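Local coordinates for SGNH hydrolase-type esterase domain-containing protein (Slackia heliotrinireducens DSM 20476, PDB 4S1P), which is a putative SGNH hydrolase of the GDSL-like lipase/acylhydrolase family, probably cleaving ester bonds of a substrate not yet identified, at residues D21-A24 against E25-A29; E92-A96 against A97-P101. All blocks are in the same frame, centred on the assembly; numbering follows the deposited sequence. Where two conformers were deposited one is given.

Contact 1 of 2, residues D21-A24 against E25-A29; sequences DMLA and ELLTA
Leu-23 and Leu-27 sit one turn apart at the C-terminal end of helix 19-27, just before the chain turns into strand 29-35. Their side chains run alongside each other, with CD1 of Leu-23 3.6 Å from CD1 of Leu-27. The two reach this pairing by different rotations: CG of Leu-23 stands anti to the backbone N (chi1 -180°), whereas CG of Leu-27 lies beside its own N (chi1 -72°). Branched, apolar leucines suit this face because it looks onto the sheet: Leu-23 touches Met-8 and Leu-27 touches Ile-6 of strand 4-10, while Leu-23 also meets Ala-181 and Met-184 of helix 170-184. Leu-26, on a more open side, reaches Leu-178 of that helix, and its CG closes to 3.3 Å from Met-22 O.

Regular helical bonding holds the turn, from Glu-25 N to Asp-21 O, Leu-26 N to Met-22 O and Leu-27 N to Leu-23 O, all at 2.9 to 3.0 Å. The pattern then changes. Ala-24 O accepts instead from Ala-29 N, five residues on, at 2.9 Å, in the carbonyl plane and on a lone pair; Thr-28 N is equally near this oxygen but poorly aligned. Thr-28 has left the helical conformation with positive phi (45°), and this twist brings Ala-29 back over the last turn, its O 3.3 Å from CB of Ala-24. A methyl group is small enough for so close an approach. Acidic Asp-21 and Glu-25 occupy the exposed side of the helix. An amphipathic helix that ends in a tight turn and delivers the chain to the next parallel strand is typical of a beta-alpha-beta crossover, here linking strands 4-10 and 29-35.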
ATOM      1  N   ASP A  21       2.311  -7.569  11.407  1.00 15.67           N
ATOM      2  CA  ASP A  21       3.068  -8.215  12.489  1.00 16.59           C
ATOM      3  C   ASP A  21       4.464  -8.653  11.986  1.00 13.87           C
ATOM      4  O   ASP A  21       5.468  -8.521  12.689  1.00 15.41           O
ATOM      5  CB  ASP A  21       2.308  -9.453  12.974  1.00 19.33           C
ATOM      6  CG  ASP A  21       1.133  -9.147  13.888  1.00 27.08           C
ATOM      7  OD1 ASP A  21       0.969  -8.020  14.383  1.00 34.20           O
ATOM      8  OD2 ASP A  21       0.379 -10.110  14.173  1.00 38.86           O
HETATM    9  N   MSE A  22       4.520  -9.173  10.768  1.00 14.11           N
HETATM   10  CA  MSE A  22       5.787  -9.567  10.156  1.00 14.62           C
HETATM   11  C   MSE A  22       6.679  -8.361   9.982  1.00 14.61           C
HETATM   12  O   MSE A  22       7.869  -8.374  10.293  1.00 17.52           O
HETATM   13  CB  MSE A  22       5.633 -10.290   8.812  1.00 16.71           C
HETATM   14  CG  MSE A  22       4.950 -11.628   8.951  1.00 19.33           C
HETATM   15 SE   MSE A  22       5.109 -12.782   7.355  0.65 22.94          SE
HETATM   16  CE  MSE A  22       3.835 -11.850   6.301  1.00 17.82           C
ATOM     17  N   LEU A  23       6.113  -7.263   9.472  1.00 15.12           N
ATOM     18  CA  LEU A  23       6.908  -6.073   9.287  1.00 15.20           C
ATOM     19  C   LEU A  23       7.425  -5.528  10.636  1.00 14.31           C
ATOM     20  O   LEU A  23       8.590  -5.107  10.735  1.00 17.52           O
ATOM     21  CB  LEU A  23       6.058  -5.049   8.583  1.00 14.12           C
ATOM     22  CG  LEU A  23       6.694  -3.699   8.267  1.00 16.37           C
ATOM     23  CD1 LEU A  23       7.917  -3.901   7.392  1.00 17.07           C
ATOM     24  CD2 LEU A  23       5.685  -2.794   7.585  1.00 18.32           C
ATOM     25  N   ALA A  24       6.570  -5.543  11.648  1.00 14.52           N
ATOM     26  CA  ALA A  24       6.928  -5.088  12.973  1.00 15.32           C
ATOM     27  C   ALA A  24       8.116  -5.887  13.524  1.00 15.55           C
ATOM     28  O   ALA A  24       9.044  -5.336  14.130  1.00 16.58           O
ATOM     29  CB  ALA A  24       5.772  -5.218  13.916  1.00 15.87           C
ATOM     30  N   GLU A  25       8.071  -7.205  13.328  1.00 15.50           N
ATOM     31  CA  GLU A  25       9.152  -8.030  13.875  1.00 17.01           C
ATOM     32  C   GLU A  25      10.435  -7.863  13.057  1.00 16.61           C
ATOM     33  O   GLU A  25      11.537  -7.851  13.623  1.00 21.34           O
ATOM     34  CB  GLU A  25       8.680  -9.491  13.943  1.00 20.74           C
ATOM     35  CG  GLU A  25       9.388 -10.300  14.989  1.00 22.51           C
ATOM     36  CD  GLU A  25       8.682 -11.628  15.292  1.00 20.51           C
ATOM     37  OE1 GLU A  25       7.815 -11.656  16.228  1.00 20.25           O
ATOM     38  OE2 GLU A  25       9.009 -12.606  14.586  1.00 21.13           O
ATOM     39  N   LEU A  26      10.325  -7.701  11.734  1.00 17.85           N
ATOM     40  CA  LEU A  26      11.481  -7.443  10.884  1.00 17.20           C
ATOM     41  C   LEU A  26      12.230  -6.163  11.257  1.00 20.16           C
ATOM     42  O   LEU A  26      13.456  -6.119  11.201  1.00 23.72           O
ATOM     43  CB  LEU A  26      11.100  -7.369   9.411  1.00 18.44           C
ATOM     44  CG  LEU A  26      10.740  -8.683   8.733  1.00 19.74           C
ATOM     45  CD1 LEU A  26      10.093  -8.435   7.383  1.00 20.86           C
ATOM     46  CD2 LEU A  26      11.972  -9.552   8.519  1.00 25.01           C
ATOM     47  N   LEU A  27      11.473  -5.126  11.622  1.00 18.92           N
ATOM     48  CA  LEU A  27      12.051  -3.819  11.865  1.00 18.79           C
ATOM     49  C   LEU A  27      12.195  -3.482  13.368  1.00 18.93           C
ATOM     50  O   LEU A  27      12.638  -2.381  13.710  1.00 23.15           O
ATOM     51  CB  LEU A  27      11.192  -2.755  11.173  1.00 16.35           C
ATOM     52  CG  LEU A  27      11.272  -2.717   9.656  1.00 17.39           C
ATOM     53  CD1 LEU A  27      10.261  -1.720   9.097  1.00 19.56           C
ATOM     54  CD2 LEU A  27      12.668  -2.362   9.125  1.00 21.80           C
ATOM     55  N   THR A  28      11.803  -4.396  14.242  1.00 18.43           N
ATOM     56  CA  THR A  28      11.640  -4.126  15.677  1.00 18.31           C
ATOM     57  C   THR A  28      10.893  -2.811  15.895  1.00 18.03           C
ATOM     58  O   THR A  28      11.319  -1.934  16.610  1.00 23.05           O
ATOM     59  CB  THR A  28      12.999  -4.132  16.425  1.00 23.89           C
ATOM     60  OG1 THR A  28      13.760  -5.263  15.997  1.00 28.18           O
ATOM     61  CG2 THR A  28      12.783  -4.187  17.925  1.00 29.51           C
ATOM     62  N   ALA A  29       9.770  -2.709  15.206  1.00 16.41           N
ATOM     63  CA  ALA A  29       8.958  -1.512  15.185  1.00 15.81           C
ATOM     64  C   ALA A  29       7.581  -1.689  15.788  1.00 16.39           C
ATOM     65  O   ALA A  29       7.041  -2.812  15.854  1.00 20.19           O
ATOM     66  CB  ALA A  29       8.795  -1.032  13.740  1.00 18.03           C
TER

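Contact 2 of 2, residues E92-A96 against A97-P101; sequences EAAKA and AGAQP
Ala-94 O receives Ala-99 N at 2.9 Å and Lys-95 O receives Gly-98 N at 2.9 Å, the two bonds of a Schellman motif that closes helix 80-96. Just before it, Ala-97 N still bonds helically to Ala-93 O (3.1 Å). Ala-99 N comes from above its carbonyl plane, not on a lone pair, and Gly-98 N stands still farther out, 68° from the plane of the Lys-95 carbonyl; the positive phi of Gly-98 (82°) is easily adopted without a side chain.

The Lys-95 chain crosses that of Pro-101 at about a right angle, its CG 3.7 Å from Pro-101 CD. A bend at chi3 (-68°) then carries NZ away to Glu-92 OE1, at 2.7 Å; because Glu-92 has two modelled conformers, this salt bridge may be only partly occupied. NZ also donates to Ser-141 O. Gln-100 NE2 likewise bonds nearly straight to a lone pair of Pro-101 O in the carbonyl plane (2.9 Å) and also to Gly-142 O.

The methyl of Ala-94 is compact enough to be buried, with CB 4.2 Å from CB of Pro-101. Ala-94 from the helix and Ala-99 from the loop both pack on Val-67 of strand 66-69, and Pro-101, already in strand 100-105, packs on Met-69. That strand begins here between its neighbours: the backbone of Gln-100 pairs with Asp-65 and Val-67, that of Pro-101 with Leu-144 of strand 144-147.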
ATOM      1  N   GLU A  92       1.731  14.922   2.153  1.00 15.37           N
ATOM      2  CA  GLU A  92       1.913  16.240   2.761  0.60 17.42           C
ATOM      3  C   GLU A  92       1.553  16.226   4.242  1.00 15.35           C
ATOM      4  O   GLU A  92       2.264  16.815   5.077  1.00 17.80           O
ATOM      5  CB  GLU A  92       1.095  17.322   2.027  0.60 19.99           C
ATOM      6  CG  GLU A  92       1.626  17.653   0.636  0.60 25.19           C
ATOM      7  CD  GLU A  92       3.112  17.976   0.648  0.60 28.75           C
ATOM      8  OE1 GLU A  92       3.913  17.301  -0.052  0.60 29.04           O
ATOM      9  OE2 GLU A  92       3.485  18.892   1.396  0.60 28.33           O
ATOM     10  N   ALA A  93       0.467  15.524   4.598  1.00 15.74           N
ATOM     11  CA  ALA A  93       0.092  15.415   6.020  1.00 16.04           C
ATOM     12  C   ALA A  93       1.160  14.672   6.822  1.00 14.46           C
ATOM     13  O   ALA A  93       1.506  15.062   7.937  1.00 16.33           O
ATOM     14  CB  ALA A  93      -1.255  14.731   6.164  1.00 18.09           C
ATOM     15  N   ALA A  94       1.700  13.603   6.245  1.00 15.28           N
ATOM     16  CA  ALA A  94       2.741  12.829   6.931  1.00 15.42           C
ATOM     17  C   ALA A  94       3.991  13.704   7.143  1.00 16.06           C
ATOM     18  O   ALA A  94       4.546  13.774   8.242  1.00 16.00           O
ATOM     19  CB  ALA A  94       3.066  11.557   6.140  1.00 15.43           C
ATOM     20  N   LYS A  95       4.411  14.391   6.090  1.00 15.21           N
ATOM     21  CA  LYS A  95       5.605  15.234   6.183  1.00 16.78           C
ATOM     22  C   LYS A  95       5.405  16.362   7.188  1.00 17.28           C
ATOM     23  O   LYS A  95       6.333  16.686   7.943  1.00 19.01           O
ATOM     24  CB  LYS A  95       5.984  15.782   4.813  1.00 18.08           C
ATOM     25  CG  LYS A  95       6.481  14.738   3.845  1.00 19.20           C
ATOM     26  CD  LYS A  95       6.935  15.198   2.463  1.00 27.97           C
ATOM     27  CE  LYS A  95       5.836  15.708   1.582  1.00 38.38           C
ATOM     28  NZ  LYS A  95       6.380  16.157   0.255  1.00 38.30           N
ATOM     29  N   ALA A  96       4.212  16.955   7.207  1.00 17.23           N
ATOM     30  CA  ALA A  96       3.907  18.029   8.140  1.00 19.68           C
ATOM     31  C   ALA A  96       3.974  17.555   9.574  1.00 19.03           C
ATOM     32  O   ALA A  96       4.334  18.330  10.469  1.00 23.74           O
ATOM     33  CB  ALA A  96       2.539  18.609   7.852  1.00 21.38           C
ATOM     34  N   ALA A  97       3.649  16.275   9.787  1.00 18.66           N
ATOM     35  CA  ALA A  97       3.802  15.633  11.098  1.00 19.44           C
ATOM     36  C   ALA A  97       5.205  15.097  11.405  1.00 18.43           C
ATOM     37  O   ALA A  97       5.404  14.505  12.454  1.00 22.06           O
ATOM     38  CB  ALA A  97       2.807  14.502  11.262  1.00 19.89           C
ATOM     39  N   GLY A  98       6.165  15.279  10.503  1.00 17.72           N
ATOM     40  CA  GLY A  98       7.524  14.810  10.702  1.00 19.16           C
ATOM     41  C   GLY A  98       7.778  13.354  10.377  1.00 18.30           C
ATOM     42  O   GLY A  98       8.853  12.833  10.699  1.00 21.03           O
ATOM     43  N   ALA A  99       6.863  12.742   9.626  1.00 16.19           N
ATOM     44  CA  ALA A  99       6.985  11.353   9.230  1.00 15.08           C
ATOM     45  C   ALA A  99       7.358  11.290   7.742  1.00 16.27           C
ATOM     46  O   ALA A  99       6.989  12.146   6.945  1.00 19.26           O
ATOM     47  CB  ALA A  99       5.678  10.604   9.462  1.00 15.32           C
ATOM     48  N   GLN A 100       8.025  10.216   7.362  1.00 14.23           N
ATOM     49  CA  GLN A 100       8.339   9.950   5.973  1.00 15.54           C
ATOM     50  C   GLN A 100       7.229   9.097   5.312  1.00 15.20           C
ATOM     51  O   GLN A 100       6.968   7.991   5.765  1.00 13.87           O
ATOM     52  CB  GLN A 100       9.668   9.206   5.863  1.00 15.87           C
ATOM     53  CG  GLN A 100       9.991   8.762   4.456  1.00 18.87           C
ATOM     54  CD  GLN A 100      10.213   9.886   3.462  1.00 21.39           C
ATOM     55  OE1 GLN A 100      11.081  10.744   3.667  1.00 25.11           O
ATOM     56  NE2 GLN A 100       9.463   9.871   2.353  1.00 19.46           N
ATOM     57  N   PRO A 101       6.574   9.616   4.272  1.00 13.50           N
ATOM     58  CA  PRO A 101       5.572   8.803   3.580  1.00 12.73           C
ATOM     59  C   PRO A 101       6.222   7.704   2.744  1.00 12.89           C
ATOM     60  O   PRO A 101       7.302   7.883   2.177  1.00 13.24           O
ATOM     61  CB  PRO A 101       4.818   9.814   2.719  1.00 13.55           C
ATOM     62  CG  PRO A 101       5.729  10.982   2.574  1.00 15.08           C
ATOM     63  CD  PRO A 101       6.614  11.010   3.789  1.00 13.83           C
TER

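In the fold
Both contacts lie where a helix gives way to a strand of one parallel five-stranded sheet, but only contact 2 ends in a Schellman motif; in contact 1 a single bond spans five residues. Their centres lie 21 Å and their nearest atoms about 11 Å apart. Contact 1 leads to strand 29-35 at one edge of the sheet, contact 2 to the interior strand 100-105. The crossovers run in opposite directions over the sheet, consistent with helices on its two faces, as in a Rossmann-like SGNH fold. Neither contact includes a residue of the possible Ser-12, His-167 and Asp-164 triad; both belong to the scaffold, each centred 16 Å from the centre of the chain.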